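Local coordinates for phosphatidylinositol transfer protein SFH5 (Saccharomyces cerevisiae, PDB 6W32) that transfers phosphatidylinositol between membranes, regulates phosphatidylinositol 4,5-bisphosphate homeostasis at the plasma membrane, and binds heme b, with a possible role in oxidant stress responses, at residues A[146-151]-A[198-203]; A[157-162]-A[205-210]. All blocks are in the same frame, centred on the assembly; numbering follows the deposited sequence.

Interaction 1 of 2, residues A[146-151]-A[198-203]. With HEM (protoporphyrin IX containing Fe), chain D.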
ATOM      1  N   GLU A 146     -16.897 -13.150  11.621  1.00 92.88           N
ATOM      2  CA  GLU A 146     -16.596 -12.503  12.898  1.00 89.97           C
ATOM      3  C   GLU A 146     -15.333 -11.654  12.840  1.00 82.64           C
ATOM      4  O   GLU A 146     -15.210 -10.690  13.601  1.00 76.40           O
ATOM      5  CB  GLU A 146     -16.460 -13.550  14.014  1.00 89.06           C
ATOM      6  CG  GLU A 146     -15.223 -14.454  13.907  1.00 92.30           C
ATOM      7  CD  GLU A 146     -15.466 -15.736  13.107  1.00 95.12           C
ATOM      8  OE1 GLU A 146     -16.611 -15.957  12.628  1.00 94.92           O
ATOM      9  OE2 GLU A 146     -14.499 -16.526  12.968  1.00 94.06           O
ATOM     10  N   LEU A 147     -14.401 -11.984  11.940  1.00 85.96           N
ATOM     11  CA  LEU A 147     -13.253 -11.122  11.673  1.00 82.01           C
ATOM     12  C   LEU A 147     -13.669  -9.718  11.278  1.00 77.96           C
ATOM     13  O   LEU A 147     -12.861  -8.792  11.374  1.00 76.92           O
ATOM     14  CB  LEU A 147     -12.395 -11.713  10.555  1.00 75.34           C
ATOM     15  CG  LEU A 147     -11.953 -13.153  10.805  1.00 81.70           C
ATOM     16  CD1 LEU A 147     -11.983 -13.951   9.519  1.00 69.97           C
ATOM     17  CD2 LEU A 147     -10.567 -13.171  11.436  1.00 75.90           C
ATOM     18  N   PHE A 148     -14.904  -9.542  10.826  1.00 77.32           N
ATOM     19  CA  PHE A 148     -15.356  -8.254  10.341  1.00 75.15           C
ATOM     20  C   PHE A 148     -16.110  -7.447  11.392  1.00 74.37           C
ATOM     21  O   PHE A 148     -16.332  -6.247  11.189  1.00 73.34           O
ATOM     22  CB  PHE A 148     -16.218  -8.468   9.086  1.00 76.13           C
ATOM     23  CG  PHE A 148     -15.491  -9.182   7.976  1.00 64.91           C
ATOM     24  CD1 PHE A 148     -15.859 -10.463   7.594  1.00 76.72           C
ATOM     25  CD2 PHE A 148     -14.429  -8.571   7.325  1.00 59.70           C
ATOM     26  CE1 PHE A 148     -15.177 -11.133   6.561  1.00 73.46           C
ATOM     27  CE2 PHE A 148     -13.741  -9.217   6.319  1.00 65.10           C
ATOM     28  CZ  PHE A 148     -14.114 -10.506   5.928  1.00 68.82           C
ATOM     29  N   GLN A 149     -16.484  -8.055  12.520  1.00 79.18           N
ATOM     30  CA  GLN A 149     -17.156  -7.292  13.565  1.00 69.55           C
ATOM     31  C   GLN A 149     -16.179  -6.383  14.294  1.00 73.77           C
ATOM     32  O   GLN A 149     -16.541  -5.261  14.660  1.00 82.14           O
ATOM     33  CB  GLN A 149     -17.826  -8.223  14.570  1.00 72.24           C
ATOM     34  CG  GLN A 149     -18.997  -9.034  14.081  1.00 75.96           C
ATOM     35  CD  GLN A 149     -19.258 -10.235  14.991  1.00 88.66           C
ATOM     36  OE1 GLN A 149     -18.591 -10.413  16.018  1.00 88.07           O
ATOM     37  NE2 GLN A 149     -20.225 -11.066  14.615  1.00 94.92           N
ATOM     38  N   ASN A 150     -14.954  -6.842  14.552  1.00 70.40           N
ATOM     39  CA  ASN A 150     -13.961  -5.951  15.149  1.00 66.61           C
ATOM     40  C   ASN A 150     -13.240  -5.304  13.982  1.00 59.95           C
ATOM     41  O   ASN A 150     -12.250  -5.815  13.456  1.00 61.04           O
ATOM     42  CB  ASN A 150     -13.020  -6.686  16.104  1.00 81.05           C
ATOM     43  CG  ASN A 150     -12.124  -5.718  16.933  1.00 81.70           C
ATOM     44  OD1 ASN A 150     -12.251  -4.479  16.850  1.00 77.80           O
ATOM     45  ND2 ASN A 150     -11.208  -6.294  17.719  1.00 78.54           N
ATOM     46  N   VAL A 151     -13.783  -4.170  13.560  1.00 58.80           N
ATOM     47  CA  VAL A 151     -13.283  -3.476  12.386  1.00 53.03           C
ATOM     48  C   VAL A 151     -11.866  -2.995  12.616  1.00 55.71           C
ATOM     49  O   VAL A 151     -10.982  -3.212  11.787  1.00 58.07           O
ATOM     50  CB  VAL A 151     -14.219  -2.311  12.037  1.00 62.09           C
ATOM     51  CG1 VAL A 151     -13.582  -1.396  11.012  1.00 56.71           C
ATOM     52  CG2 VAL A 151     -15.546  -2.860  11.554  1.00 61.65           C
ATOM     53  N   LYS A 198     -18.968  -4.393   4.173  1.00 46.63           N
ATOM     54  CA  LYS A 198     -18.990  -3.055   3.599  1.00 47.41           C
ATOM     55  C   LYS A 198     -18.156  -2.105   4.440  1.00 52.60           C
ATOM     56  O   LYS A 198     -17.426  -1.263   3.907  1.00 47.46           O
ATOM     57  CB  LYS A 198     -20.433  -2.561   3.459  1.00 53.01           C
ATOM     58  CG  LYS A 198     -21.265  -3.427   2.478  1.00 64.72           C
ATOM     59  CD  LYS A 198     -22.370  -2.691   1.716  1.00 61.21           C
ATOM     60  CE  LYS A 198     -23.098  -3.634   0.744  1.00 61.02           C
ATOM     61  NZ  LYS A 198     -24.413  -3.055   0.263  1.00 58.48           N
ATOM     62  N   ASN A 199     -18.183  -2.302   5.764  1.00 57.86           N
ATOM     63  CA  ASN A 199     -17.589  -1.371   6.709  1.00 52.53           C
ATOM     64  C   ASN A 199     -16.066  -1.493   6.748  1.00 51.46           C
ATOM     65  O   ASN A 199     -15.357  -0.478   6.794  1.00 47.19           O
ATOM     66  CB  ASN A 199     -18.202  -1.607   8.085  1.00 54.61           C
ATOM     67  CG  ASN A 199     -17.980  -0.442   9.021  1.00 66.11           C
ATOM     68  OD1 ASN A 199     -17.226  -0.534   9.998  1.00 70.42           O
ATOM     69  ND2 ASN A 199     -18.617   0.682   8.713  1.00 73.96           N
ATOM     70  N   CYS A 200     -15.536  -2.717   6.716  1.00 50.37           N
ATOM     71  CA  CYS A 200     -14.086  -2.862   6.615  1.00 49.48           C
ATOM     72  C   CYS A 200     -13.551  -2.320   5.291  1.00 49.52           C
ATOM     73  O   CYS A 200     -12.584  -1.543   5.284  1.00 45.76           O
ATOM     74  CB  CYS A 200     -13.671  -4.319   6.798  1.00 55.96           C
ATOM     75  SG  CYS A 200     -14.182  -5.083   8.358  1.00 69.75           S
ATOM     76  N   SER A 201     -14.142  -2.748   4.164  1.00 48.66           N
ATOM     77  CA  SER A 201     -13.797  -2.215   2.848  1.00 46.95           C
ATOM     78  C   SER A 201     -13.682  -0.702   2.827  1.00 46.47           C
ATOM     79  O   SER A 201     -12.633  -0.142   2.486  1.00 45.98           O
ATOM     80  CB  SER A 201     -14.841  -2.633   1.817  1.00 49.71           C
ATOM     81  OG  SER A 201     -14.443  -3.814   1.138  1.00 55.86           O
ATOM     82  N   LYS A 202     -14.776  -0.028   3.179  1.00 46.66           N
ATOM     83  CA  LYS A 202     -14.801   1.420   3.085  1.00 43.42           C
ATOM     84  C   LYS A 202     -13.748   2.048   3.983  1.00 45.28           C
ATOM     85  O   LYS A 202     -13.115   3.044   3.598  1.00 49.25           O
ATOM     86  CB  LYS A 202     -16.205   1.920   3.405  1.00 44.52           C
ATOM     87  CG  LYS A 202     -17.233   1.486   2.337  1.00 52.21           C
ATOM     88  CD  LYS A 202     -18.702   1.638   2.754  1.00 52.71           C
ATOM     89  CE  LYS A 202     -19.044   3.060   3.193  1.00 56.75           C
ATOM     90  NZ  LYS A 202     -20.531   3.260   3.331  1.00 67.34           N
ATOM     91  N   THR A 203     -13.497   1.443   5.146  1.00 47.15           N
ATOM     92  CA  THR A 203     -12.525   1.992   6.090  1.00 48.25           C
ATOM     93  C   THR A 203     -11.119   1.902   5.535  1.00 43.55           C
ATOM     94  O   THR A 203     -10.422   2.913   5.406  1.00 47.10           O
ATOM     95  CB  THR A 203     -12.602   1.254   7.427  1.00 47.96           C
ATOM     96  OG1 THR A 203     -13.952   1.263   7.906  1.00 47.70           O
ATOM     97  CG2 THR A 203     -11.708   1.923   8.430  1.00 39.84           C
TER
HETATM   98  CHA HEM D 301     -11.947  -3.371  -1.644  1.00 52.04           C
HETATM   99  CHB HEM D 301     -13.047  -7.019   1.270  1.00 50.11           C
HETATM  100  CHC HEM D 301     -15.995  -8.795  -2.126  1.00 48.15           C
HETATM  101  CHD HEM D 301     -14.494  -5.372  -5.252  1.00 43.55           C
HETATM  102  C1A HEM D 301     -11.997  -4.222  -0.572  1.00 50.88           C
HETATM  103  C2A HEM D 301     -11.311  -3.973   0.661  1.00 46.50           C
HETATM  104  C3A HEM D 301     -11.628  -4.967   1.516  1.00 48.65           C
HETATM  105  C4A HEM D 301     -12.509  -5.868   0.790  1.00 46.92           C
HETATM  106  CMA HEM D 301     -11.184  -5.235   2.975  1.00 41.29           C
HETATM  107  CAA HEM D 301     -10.487  -2.684   0.816  1.00 44.41           C
HETATM  108  CBA HEM D 301      -8.980  -2.786   0.808  1.00 42.80           C
HETATM  109  CGA HEM D 301      -8.379  -4.103   0.498  1.00 45.79           C
HETATM  110  O1A HEM D 301      -8.494  -4.939   1.450  1.00 50.90           O
HETATM  111  O2A HEM D 301      -7.274  -3.959  -0.123  1.00 45.65           O
HETATM  112  C1B HEM D 301     -13.981  -7.783   0.634  1.00 47.66           C
HETATM  113  C2B HEM D 301     -14.644  -8.917   1.214  1.00 47.62           C
HETATM  114  C3B HEM D 301     -15.464  -9.420   0.289  1.00 52.75           C
HETATM  115  C4B HEM D 301     -15.346  -8.609  -0.922  1.00 54.80           C
HETATM  116  CMB HEM D 301     -14.386  -9.408   2.654  1.00 56.58           C
HETATM  117  CAB HEM D 301     -16.368 -10.662   0.444  1.00 54.14           C
HETATM  118  CBB HEM D 301     -17.658 -10.625   0.161  1.00 61.44           C
HETATM  119  C1C HEM D 301     -15.867  -8.064  -3.292  1.00 50.77           C
HETATM  120  C2C HEM D 301     -16.549  -8.260  -4.592  1.00 53.49           C
HETATM  121  C3C HEM D 301     -16.125  -7.302  -5.447  1.00 50.13           C
HETATM  122  C4C HEM D 301     -15.163  -6.470  -4.739  1.00 48.51           C
HETATM  123  CMC HEM D 301     -17.568  -9.379  -4.933  1.00 47.60           C
HETATM  124  CAC HEM D 301     -16.552  -7.121  -6.930  1.00 56.98           C
HETATM  125  CBC HEM D 301     -15.652  -6.834  -7.899  1.00 48.62           C
HETATM  126  C1D HEM D 301     -13.712  -4.478  -4.574  1.00 47.15           C
HETATM  127  C2D HEM D 301     -13.176  -3.239  -5.083  1.00 46.26           C
HETATM  128  C3D HEM D 301     -12.406  -2.623  -3.912  1.00 44.33           C
HETATM  129  C4D HEM D 301     -12.548  -3.554  -2.845  1.00 44.67           C
HETATM  130  CMD HEM D 301     -13.317  -2.628  -6.480  1.00 44.31           C
HETATM  131  CAD HEM D 301     -11.575  -1.339  -3.812  1.00 38.12           C
HETATM  132  CBD HEM D 301     -10.105  -1.770  -3.753  1.00 37.27           C
HETATM  133  CGD HEM D 301      -9.247  -0.530  -3.771  1.00 40.15           C
HETATM  134  O1D HEM D 301      -7.994  -0.660  -3.571  1.00 40.94           O
HETATM  135  O2D HEM D 301      -9.852   0.595  -3.723  1.00 30.80           O
HETATM  136  NA  HEM D 301     -12.730  -5.369  -0.465  1.00 48.39           N
HETATM  137  NB  HEM D 301     -14.429  -7.620  -0.661  1.00 53.57           N
HETATM  138  NC  HEM D 301     -15.077  -6.982  -3.460  1.00 47.56           N
HETATM  139  ND  HEM D 301     -13.328  -4.619  -3.227  1.00 48.78           N
HETATM  140 FE   HEM D 301     -13.810  -6.212  -1.990  1.00 53.17          FE
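Cys200 and Phe148 meet in a sulfur-aromatic contact in which the thiol lies at the rim of the ring. Cys200 SG is 3.6 Å from Phe148 CD2, and the line from the sulfur to the ring centroid runs 84° from the ring normal, so the sulfur sits nearly in the ring plane and touches neither face. With Phe148 CG anti to its own carbonyl carbon (chi1 -58°), the ring reaches past the thiol to the heme pocket, where Phe148 CZ comes within 3.5 Å of the heme methyl carbon CMB. One aromatic side chain thus joins the loop, the helix and the porphyrin periphery.

The remaining contacts gather round Val151, whose two methyls lie against helix 195-211. Its CG2 branch approaches the same thiol, with Val151 CG2 and Cys200 SG 4.1 Å apart, and also meets the Asn199 amide oxygen. The side chains of Val151 and Asn199 cross at about a right angle. The other methyl, CG1, faces the hydroxyl of Thr203, at 4.1 Å from Thr203 OG1. The contact between the two segments is therefore one of van der Waals packing, apolar in its interior and more polar at the Asn199 margin.

Asn150 occupies the N-cap position of helix 151-166, and Val151 is the first residue of that helix. Through Phe148 and Val151, the end of the loop after strand 132-136 and the start of helix 151-166 pack against helix 195-211, beside the heme in the CRAL-TRIO domain. Phe148 also touches Asp196 and Ile197 near the start of helix 195-211, while Leu147 turns to helix 112-115.

Interaction 2 of 2, residues A[157-162]-A[205-210]. With HEM (protoporphyrin IX containing Fe), chain D.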
ATOM      1  N   TYR A 157      -4.570  -5.113  10.854  1.00 50.09           N
ATOM      2  CA  TYR A 157      -3.968  -6.228  10.129  1.00 49.68           C
ATOM      3  C   TYR A 157      -3.552  -5.803   8.724  1.00 56.78           C
ATOM      4  O   TYR A 157      -2.376  -5.927   8.352  1.00 57.94           O
ATOM      5  CB  TYR A 157      -4.945  -7.402  10.051  1.00 51.19           C
ATOM      6  CG  TYR A 157      -4.566  -8.324   8.954  1.00 51.37           C
ATOM      7  CD1 TYR A 157      -3.419  -9.097   9.048  1.00 55.43           C
ATOM      8  CD2 TYR A 157      -5.307  -8.385   7.786  1.00 58.41           C
ATOM      9  CE1 TYR A 157      -3.039  -9.934   8.013  1.00 59.41           C
ATOM     10  CE2 TYR A 157      -4.928  -9.212   6.735  1.00 57.96           C
ATOM     11  CZ  TYR A 157      -3.798  -9.978   6.860  1.00 57.50           C
ATOM     12  OH  TYR A 157      -3.438 -10.795   5.829  1.00 63.92           O
ATOM     13  N   ARG A 158      -4.516  -5.267   7.937  1.00 55.70           N
ATOM     14  CA  ARG A 158      -4.318  -4.971   6.516  1.00 47.51           C
ATOM     15  C   ARG A 158      -3.317  -3.842   6.284  1.00 50.03           C
ATOM     16  O   ARG A 158      -2.469  -3.936   5.387  1.00 55.59           O
ATOM     17  CB  ARG A 158      -5.640  -4.605   5.859  1.00 44.32           C
ATOM     18  CG  ARG A 158      -5.464  -4.264   4.377  1.00 48.39           C
ATOM     19  CD  ARG A 158      -5.621  -5.465   3.401  1.00 44.17           C
ATOM     20  NE  ARG A 158      -5.462  -4.992   2.028  1.00 46.17           N
ATOM     21  CZ  ARG A 158      -4.274  -4.848   1.454  1.00 46.84           C
ATOM     22  NH1 ARG A 158      -3.196  -5.186   2.141  1.00 46.50           N
ATOM     23  NH2 ARG A 158      -4.150  -4.370   0.222  1.00 42.43           N
ATOM     24  N   ILE A 159      -3.420  -2.742   7.027  1.00 48.16           N
ATOM     25  CA  ILE A 159      -2.342  -1.764   6.923  1.00 47.75           C
ATOM     26  C   ILE A 159      -1.004  -2.439   7.165  1.00 44.75           C
ATOM     27  O   ILE A 159       0.022  -2.015   6.631  1.00 44.99           O
ATOM     28  CB  ILE A 159      -2.555  -0.593   7.903  1.00 45.28           C
ATOM     29  CG1 ILE A 159      -3.967  -0.031   7.769  1.00 47.61           C
ATOM     30  CG2 ILE A 159      -1.573   0.496   7.595  1.00 45.54           C
ATOM     31  CD1 ILE A 159      -4.361   0.375   6.351  1.00 38.06           C
ATOM     32  N   GLY A 160      -0.980  -3.487   7.986  1.00 47.94           N
ATOM     33  CA  GLY A 160       0.267  -4.188   8.208  1.00 48.07           C
ATOM     34  C   GLY A 160       0.767  -4.835   6.934  1.00 50.61           C
ATOM     35  O   GLY A 160       1.963  -4.797   6.628  1.00 50.15           O
ATOM     36  N   LEU A 161      -0.145  -5.420   6.156  1.00 47.94           N
ATOM     37  CA  LEU A 161       0.275  -5.986   4.885  1.00 46.08           C
ATOM     38  C   LEU A 161       0.668  -4.879   3.907  1.00 45.41           C
ATOM     39  O   LEU A 161       1.683  -4.991   3.214  1.00 46.14           O
ATOM     40  CB  LEU A 161      -0.829  -6.885   4.339  1.00 45.27           C
ATOM     41  CG  LEU A 161      -0.561  -7.792   3.134  1.00 42.56           C
ATOM     42  CD1 LEU A 161       0.601  -8.682   3.418  1.00 44.44           C
ATOM     43  CD2 LEU A 161      -1.806  -8.615   2.773  1.00 42.99           C
ATOM     44  N   MET A 162      -0.081  -3.778   3.878  1.00 40.23           N
ATOM     45  CA  MET A 162       0.302  -2.666   3.023  1.00 40.05           C
ATOM     46  C   MET A 162       1.729  -2.223   3.273  1.00 42.79           C
ATOM     47  O   MET A 162       2.520  -2.084   2.338  1.00 49.34           O
ATOM     48  CB  MET A 162      -0.638  -1.490   3.218  1.00 44.93           C
ATOM     49  CG  MET A 162      -0.283  -0.311   2.309  1.00 50.19           C
ATOM     50  SD  MET A 162      -0.424  -0.644   0.515  1.00 48.75           S
ATOM     51  CE  MET A 162       0.030   0.949  -0.170  1.00 51.24           C
ATOM     52  N   ILE A 205     -10.288   1.365   2.475  1.00 38.14           N
ATOM     53  CA  ILE A 205     -10.236   2.162   1.242  1.00 40.14           C
ATOM     54  C   ILE A 205      -9.915   3.619   1.545  1.00 44.10           C
ATOM     55  O   ILE A 205      -9.044   4.223   0.893  1.00 40.53           O
ATOM     56  CB  ILE A 205     -11.539   2.046   0.432  1.00 41.64           C
ATOM     57  CG1 ILE A 205     -11.593   0.684  -0.276  1.00 44.81           C
ATOM     58  CG2 ILE A 205     -11.532   3.086  -0.666  1.00 37.36           C
ATOM     59  CD1 ILE A 205     -12.932   0.298  -0.720  1.00 39.10           C
ATOM     60  N   GLY A 206     -10.612   4.203   2.548  1.00 42.00           N
ATOM     61  CA  GLY A 206     -10.352   5.587   2.914  1.00 40.86           C
ATOM     62  C   GLY A 206      -8.902   5.826   3.284  1.00 42.54           C
ATOM     63  O   GLY A 206      -8.321   6.875   2.982  1.00 40.17           O
ATOM     64  N   ILE A 207      -8.274   4.843   3.896  1.00 41.40           N
ATOM     65  CA  ILE A 207      -6.913   5.057   4.330  1.00 43.46           C
ATOM     66  C   ILE A 207      -5.971   5.037   3.149  1.00 38.21           C
ATOM     67  O   ILE A 207      -5.186   5.967   2.957  1.00 40.99           O
ATOM     68  CB  ILE A 207      -6.549   4.018   5.389  1.00 45.90           C
ATOM     69  CG1 ILE A 207      -7.210   4.428   6.699  1.00 32.56           C
ATOM     70  CG2 ILE A 207      -5.051   3.867   5.474  1.00 47.84           C
ATOM     71  CD1 ILE A 207      -7.273   3.321   7.648  1.00 35.07           C
ATOM     72  N   PHE A 208      -6.065   3.992   2.321  1.00 48.53           N
ATOM     73  CA  PHE A 208      -5.323   3.927   1.050  1.00 45.80           C
ATOM     74  C   PHE A 208      -5.497   5.203   0.234  1.00 37.41           C
ATOM     75  O   PHE A 208      -4.511   5.812  -0.201  1.00 37.32           O
ATOM     76  CB  PHE A 208      -5.772   2.715   0.231  1.00 37.74           C
ATOM     77  CG  PHE A 208      -5.398   1.383   0.837  1.00 38.34           C
ATOM     78  CD1 PHE A 208      -4.558   1.301   1.945  1.00 45.85           C
ATOM     79  CD2 PHE A 208      -5.897   0.215   0.307  1.00 38.44           C
ATOM     80  CE1 PHE A 208      -4.221   0.061   2.489  1.00 45.26           C
ATOM     81  CE2 PHE A 208      -5.579  -1.021   0.856  1.00 42.78           C
ATOM     82  CZ  PHE A 208      -4.747  -1.103   1.943  1.00 41.04           C
ATOM     83  N   GLN A 209      -6.744   5.646   0.055  1.00 34.03           N
ATOM     84  CA  GLN A 209      -6.991   6.881  -0.685  1.00 36.02           C
ATOM     85  C   GLN A 209      -6.350   8.100  -0.012  1.00 45.61           C
ATOM     86  O   GLN A 209      -5.662   8.889  -0.668  1.00 49.11           O
ATOM     87  CB  GLN A 209      -8.486   7.089  -0.854  1.00 36.39           C
ATOM     88  CG  GLN A 209      -9.154   6.127  -1.830  1.00 47.94           C
ATOM     89  CD  GLN A 209      -8.560   6.160  -3.255  1.00 50.36           C
ATOM     90  OE1 GLN A 209      -8.924   7.011  -4.071  1.00 51.37           O
ATOM     91  NE2 GLN A 209      -7.638   5.226  -3.546  1.00 46.12           N
ATOM     92  N   LYS A 210      -6.564   8.283   1.302  1.00 49.31           N
ATOM     93  CA  LYS A 210      -6.134   9.522   1.948  1.00 44.72           C
ATOM     94  C   LYS A 210      -4.655   9.528   2.297  1.00 42.65           C
ATOM     95  O   LYS A 210      -4.049  10.605   2.336  1.00 45.00           O
ATOM     96  CB  LYS A 210      -6.951   9.785   3.214  1.00 46.46           C
ATOM     97  CG  LYS A 210      -8.469   9.966   2.994  1.00 53.07           C
ATOM     98  CD  LYS A 210      -9.217  10.345   4.326  1.00 60.32           C
ATOM     99  CE  LYS A 210      -9.973   9.149   4.979  1.00 58.74           C
ATOM    100  NZ  LYS A 210      -9.683   8.974   6.450  1.00 53.20           N
TER
HETATM  101  CHA HEM D 301     -11.947  -3.371  -1.644  1.00 52.04           C
HETATM  102  CHB HEM D 301     -13.047  -7.019   1.270  1.00 50.11           C
HETATM  103  CHC HEM D 301     -15.995  -8.795  -2.126  1.00 48.15           C
HETATM  104  CHD HEM D 301     -14.494  -5.372  -5.252  1.00 43.55           C
HETATM  105  C1A HEM D 301     -11.997  -4.222  -0.572  1.00 50.88           C
HETATM  106  C2A HEM D 301     -11.311  -3.973   0.661  1.00 46.50           C
HETATM  107  C3A HEM D 301     -11.628  -4.967   1.516  1.00 48.65           C
HETATM  108  C4A HEM D 301     -12.509  -5.868   0.790  1.00 46.92           C
HETATM  109  CMA HEM D 301     -11.184  -5.235   2.975  1.00 41.29           C
HETATM  110  CAA HEM D 301     -10.487  -2.684   0.816  1.00 44.41           C
HETATM  111  CBA HEM D 301      -8.980  -2.786   0.808  1.00 42.80           C
HETATM  112  CGA HEM D 301      -8.379  -4.103   0.498  1.00 45.79           C
HETATM  113  O1A HEM D 301      -8.494  -4.939   1.450  1.00 50.90           O
HETATM  114  O2A HEM D 301      -7.274  -3.959  -0.123  1.00 45.65           O
HETATM  115  C1B HEM D 301     -13.981  -7.783   0.634  1.00 47.66           C
HETATM  116  C2B HEM D 301     -14.644  -8.917   1.214  1.00 47.62           C
HETATM  117  C3B HEM D 301     -15.464  -9.420   0.289  1.00 52.75           C
HETATM  118  C4B HEM D 301     -15.346  -8.609  -0.922  1.00 54.80           C
HETATM  119  CMB HEM D 301     -14.386  -9.408   2.654  1.00 56.58           C
HETATM  120  CAB HEM D 301     -16.368 -10.662   0.444  1.00 54.14           C
HETATM  121  CBB HEM D 301     -17.658 -10.625   0.161  1.00 61.44           C
HETATM  122  C1C HEM D 301     -15.867  -8.064  -3.292  1.00 50.77           C
HETATM  123  C2C HEM D 301     -16.549  -8.260  -4.592  1.00 53.49           C
HETATM  124  C3C HEM D 301     -16.125  -7.302  -5.447  1.00 50.13           C
HETATM  125  C4C HEM D 301     -15.163  -6.470  -4.739  1.00 48.51           C
HETATM  126  CMC HEM D 301     -17.568  -9.379  -4.933  1.00 47.60           C
HETATM  127  CAC HEM D 301     -16.552  -7.121  -6.930  1.00 56.98           C
HETATM  128  CBC HEM D 301     -15.652  -6.834  -7.899  1.00 48.62           C
HETATM  129  C1D HEM D 301     -13.712  -4.478  -4.574  1.00 47.15           C
HETATM  130  C2D HEM D 301     -13.176  -3.239  -5.083  1.00 46.26           C
HETATM  131  C3D HEM D 301     -12.406  -2.623  -3.912  1.00 44.33           C
HETATM  132  C4D HEM D 301     -12.548  -3.554  -2.845  1.00 44.67           C
HETATM  133  CMD HEM D 301     -13.317  -2.628  -6.480  1.00 44.31           C
HETATM  134  CAD HEM D 301     -11.575  -1.339  -3.812  1.00 38.12           C
HETATM  135  CBD HEM D 301     -10.105  -1.770  -3.753  1.00 37.27           C
HETATM  136  CGD HEM D 301      -9.247  -0.530  -3.771  1.00 40.15           C
HETATM  137  O1D HEM D 301      -7.994  -0.660  -3.571  1.00 40.94           O
HETATM  138  O2D HEM D 301      -9.852   0.595  -3.723  1.00 30.80           O
HETATM  139  NA  HEM D 301     -12.730  -5.369  -0.465  1.00 48.39           N
HETATM  140  NB  HEM D 301     -14.429  -7.620  -0.661  1.00 53.57           N
HETATM  141  NC  HEM D 301     -15.077  -6.982  -3.460  1.00 47.56           N
HETATM  142  ND  HEM D 301     -13.328  -4.619  -3.227  1.00 48.78           N
HETATM  143 FE   HEM D 301     -13.810  -6.212  -1.990  1.00 53.17          FE
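The propionate end of the heme pocket in the CRAL-TRIO domain is built here, where helices 151-166 and 195-211 run side by side. Arg158, an experimentally established heme-binding residue, grips one propionate: Arg158 NE donates to heme O2A at 3.0 Å and more weakly to O1A, and Arg158 NH2 donates to O2A at 3.2 Å. O2A thus accepts two bonds, which probably help fix the rotation of the carboxylate, and the opposite charges should strengthen the grip. The arginine chain leaves the helix extended and bends at chi2 (91°), bringing the guanidinium edge to the carboxylate.

The CZ end of the Phe208 ring points at one face of that guanidinium, offset toward its rim. Phe208 CZ comes 3.8 Å from Arg158 CZ, but the two planes are 77° apart, so the ring is not stacked flat on the arginine. The same ring also meets the propionate at its edge, with Phe208 CE2 3.5 Å from heme O2A.

On the side away from the heme the contact is apolar. Ile159 CD1 touches two consecutive residues of the facing helix, lying 3.7 Å from Ile207 CG2 and 3.9 Å from Phe208 CE1. Met162 and Phe208 lie alongside each other, their side chains pointing in opposing senses; the methionine sulfur makes a Met-aromatic contact, with Met162 SD 4.8 Å from the centroid of the Phe208 ring and approaching obliquely. Phe208 therefore bridges arginine, methionine and propionate.

The short helical segments cross at -35° with their axes 11.4 Å apart, a wide separation spanned by these long side chains. Arg158 and Met162 reach strand 179-184 of the mixed sheet, and Arg158 also touches strand 132-136. Trp95 of helix 82-98 contacts both Ile159 and Ile207.

From the N terminus, the chain first supplies the loop 146-151 and then, within helix 151-166, the segment 157-162. It next passes through strand 179-184 before helix 195-211 supplies both later partners in the same order. Interaction 1 closes a loop with 46 intervening residues, and interaction 2 one with 42; since the segments alternate along the sequence, the loops cross rather than nest. Together they join the loop before helix 151-166, with its first residue, and the middle of that helix to consecutive parts of helix 195-211, with centres 13 Å apart. Both touch the heme, interaction 1 at its porphyrin periphery and the more deeply buried interaction 2 at a propionate.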